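Local structure of amine oxidase domain-containing protein (3NRN) at residues 85-88 against 93-96. The protein is of unknown function but binds adenosine monophosphate and is probably an oxidoreductase of the flavin-containing amine oxidase type. Residues are numbered along the deposited sequence; the frame is centred on the assembly and turned at random.
Sequences GKIL and IFHY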
ATOM      1  N   GLY A  85      11.139   9.283 -10.563  1.00 35.83           N
ATOM      2  CA  GLY A  85      10.402   8.459 -11.501  1.00 41.20           C
ATOM      3  C   GLY A  85      10.727   8.768 -12.949  1.00 39.42           C
ATOM      4  O   GLY A  85      11.328   9.797 -13.252  1.00 35.51           O
ATOM      5  N   LYS A  86      10.319   7.869 -13.840  1.00 33.36           N
ATOM      6  CA  LYS A  86      10.550   8.026 -15.270  1.00 36.69           C
ATOM      7  C   LYS A  86       9.289   7.680 -16.062  1.00 37.58           C
ATOM      8  O   LYS A  86       8.319   7.146 -15.510  1.00 33.60           O
ATOM      9  CB  LYS A  86      11.708   7.131 -15.713  1.00 37.02           C
ATOM     10  CG  LYS A  86      13.031   7.498 -15.070  1.00 36.47           C
ATOM     11  CD  LYS A  86      14.164   6.662 -15.625  1.00 43.29           C
ATOM     12  CE  LYS A  86      15.503   7.188 -15.135  1.00 37.84           C
ATOM     13  NZ  LYS A  86      16.646   6.445 -15.727  1.00 44.42           N
ATOM     14  N   ILE A  87       9.312   7.969 -17.360  1.00 32.04           N
ATOM     15  CA  ILE A  87       8.160   7.719 -18.219  1.00 34.39           C
ATOM     16  C   ILE A  87       8.503   7.040 -19.550  1.00 38.40           C
ATOM     17  O   ILE A  87       9.521   7.343 -20.167  1.00 35.53           O
ATOM     18  CB  ILE A  87       7.427   9.049 -18.510  1.00 32.72           C
ATOM     19  CG1 ILE A  87       7.030   9.710 -17.187  1.00 30.44           C
ATOM     20  CG2 ILE A  87       6.197   8.797 -19.378  1.00 31.02           C
ATOM     21  CD1 ILE A  87       6.295  11.024 -17.337  1.00 31.98           C
ATOM     22  N   LEU A  88       7.642   6.116 -19.975  1.00 41.35           N
ATOM     23  CA  LEU A  88       7.813   5.398 -21.239  1.00 35.76           C
ATOM     24  C   LEU A  88       6.782   5.950 -22.208  1.00 38.74           C
ATOM     25  O   LEU A  88       5.588   5.713 -22.046  1.00 36.85           O
ATOM     26  CB  LEU A  88       7.571   3.895 -21.056  1.00 37.71           C
ATOM     27  CG  LEU A  88       7.471   3.066 -22.349  1.00 41.68           C
ATOM     28  CD1 LEU A  88       8.744   3.228 -23.166  1.00 34.31           C
ATOM     29  CD2 LEU A  88       7.238   1.593 -22.019  1.00 34.12           C
ATOM     30  N   ILE A  93      12.205   5.817 -22.749  1.00 45.76           N
ATOM     31  CA  ILE A  93      12.072   5.922 -21.300  1.00 47.07           C
ATOM     32  C   ILE A  93      12.916   7.101 -20.854  1.00 43.48           C
ATOM     33  O   ILE A  93      14.143   7.060 -20.933  1.00 52.34           O
ATOM     34  CB  ILE A  93      12.588   4.662 -20.577  1.00 40.34           C
ATOM     35  CG1 ILE A  93      11.713   3.458 -20.928  1.00 39.06           C
ATOM     36  CG2 ILE A  93      12.596   4.902 -19.068  1.00 39.43           C
ATOM     37  CD1 ILE A  93      12.129   2.168 -20.237  1.00 30.36           C
ATOM     38  N   PHE A  94      12.265   8.148 -20.370  1.00 40.46           N
ATOM     39  CA  PHE A  94      12.991   9.337 -19.955  1.00 45.35           C
ATOM     40  C   PHE A  94      12.654   9.832 -18.554  1.00 52.24           C
ATOM     41  O   PHE A  94      11.703   9.367 -17.923  1.00 50.22           O
ATOM     42  CB  PHE A  94      12.738  10.445 -20.976  1.00 43.81           C
ATOM     43  CG  PHE A  94      11.283  10.704 -21.235  1.00 45.26           C
ATOM     44  CD1 PHE A  94      10.545  11.518 -20.383  1.00 47.81           C
ATOM     45  CD2 PHE A  94      10.646  10.126 -22.330  1.00 51.98           C
ATOM     46  CE1 PHE A  94       9.196  11.757 -20.615  1.00 44.49           C
ATOM     47  CE2 PHE A  94       9.295  10.355 -22.575  1.00 34.90           C
ATOM     48  CZ  PHE A  94       8.567  11.174 -21.716  1.00 53.41           C
ATOM     49  N   HIS A  95      13.450  10.789 -18.087  1.00 51.51           N
ATOM     50  CA  HIS A  95      13.283  11.389 -16.770  1.00 51.92           C
ATOM     51  C   HIS A  95      11.953  12.132 -16.724  1.00 50.93           C
ATOM     52  O   HIS A  95      11.579  12.808 -17.681  1.00 44.20           O
ATOM     53  CB  HIS A  95      14.446  12.347 -16.501  1.00 54.52           C
ATOM     54  CG  HIS A  95      14.490  12.882 -15.102  1.00 54.96           C
ATOM     55  ND1 HIS A  95      13.516  13.710 -14.588  1.00 45.07           N
ATOM     56  CD2 HIS A  95      15.413  12.731 -14.121  1.00 47.66           C
ATOM     57  CE1 HIS A  95      13.837  14.048 -13.352  1.00 48.60           C
ATOM     58  NE2 HIS A  95      14.984  13.468 -13.045  1.00 49.08           N
ATOM     59  N   TYR A  96      11.244  12.013 -15.606  1.00 49.58           N
ATOM     60  CA  TYR A  96       9.947  12.663 -15.472  1.00 49.12           C
ATOM     61  C   TYR A  96       9.987  14.166 -15.740  1.00 49.38           C
ATOM     62  O   TYR A  96       9.003  14.735 -16.208  1.00 37.45           O
ATOM     63  CB  TYR A  96       9.345  12.378 -14.085  1.00 52.74           C
ATOM     64  CG  TYR A  96       9.936  13.170 -12.937  1.00 54.59           C
ATOM     65  CD1 TYR A  96       9.478  14.454 -12.637  1.00 54.37           C
ATOM     66  CD2 TYR A  96      10.953  12.633 -12.145  1.00 51.88           C
ATOM     67  CE1 TYR A  96      10.017  15.185 -11.574  1.00 55.04           C
ATOM     68  CE2 TYR A  96      11.499  13.356 -11.082  1.00 53.47           C
ATOM     69  CZ  TYR A  96      11.026  14.629 -10.804  1.00 48.90           C
ATOM     70  OH  TYR A  96      11.566  15.343  -9.760  1.00 55.23           O
TER
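The carbonyl oxygen of Ile87 is gripped more than once: Phe94 N donates a hydrogen bond to Ile87 O at 2.9 Å, and Ile93 CA adds a CA-H...O contact to the same oxygen at 3.1 Å. One face of the Phe94 ring also passes over this oxygen, toward the rim, with Phe94 CD2 3.7 Å from Ile87 O. In return Ile87 N donates to Phe94 O at 2.8 Å, completing an antiparallel hydrogen-bonded pair, a compact example of how a beta hairpin is stitched together. Phe94 CG sits between its own backbone N and carbonyl carbon (chi1 53°), which folds the ring back over the partner strand and brings CE1 to 3.9 Å from Ile87 CB. With the ring cut back to an alanine, Ile87 CB and CG2 would probably lose their cover and a gap would be likely to open beside Phe143. On the other face of the sheet, Leu88 CD1 meets Ile93 CG1 at 3.7 Å. Where the strand gives way to a turn, Tyr96 N reaches Gly85 O at 3.2 Å, while that oxygen also lies at the edge of the Tyr96 ring. Strand 92-95 is the outermost strand of a mixed sheet; strand 86-89 joins it to strand 286-288, and Ile87 and Phe94 together pack against helix 142-156.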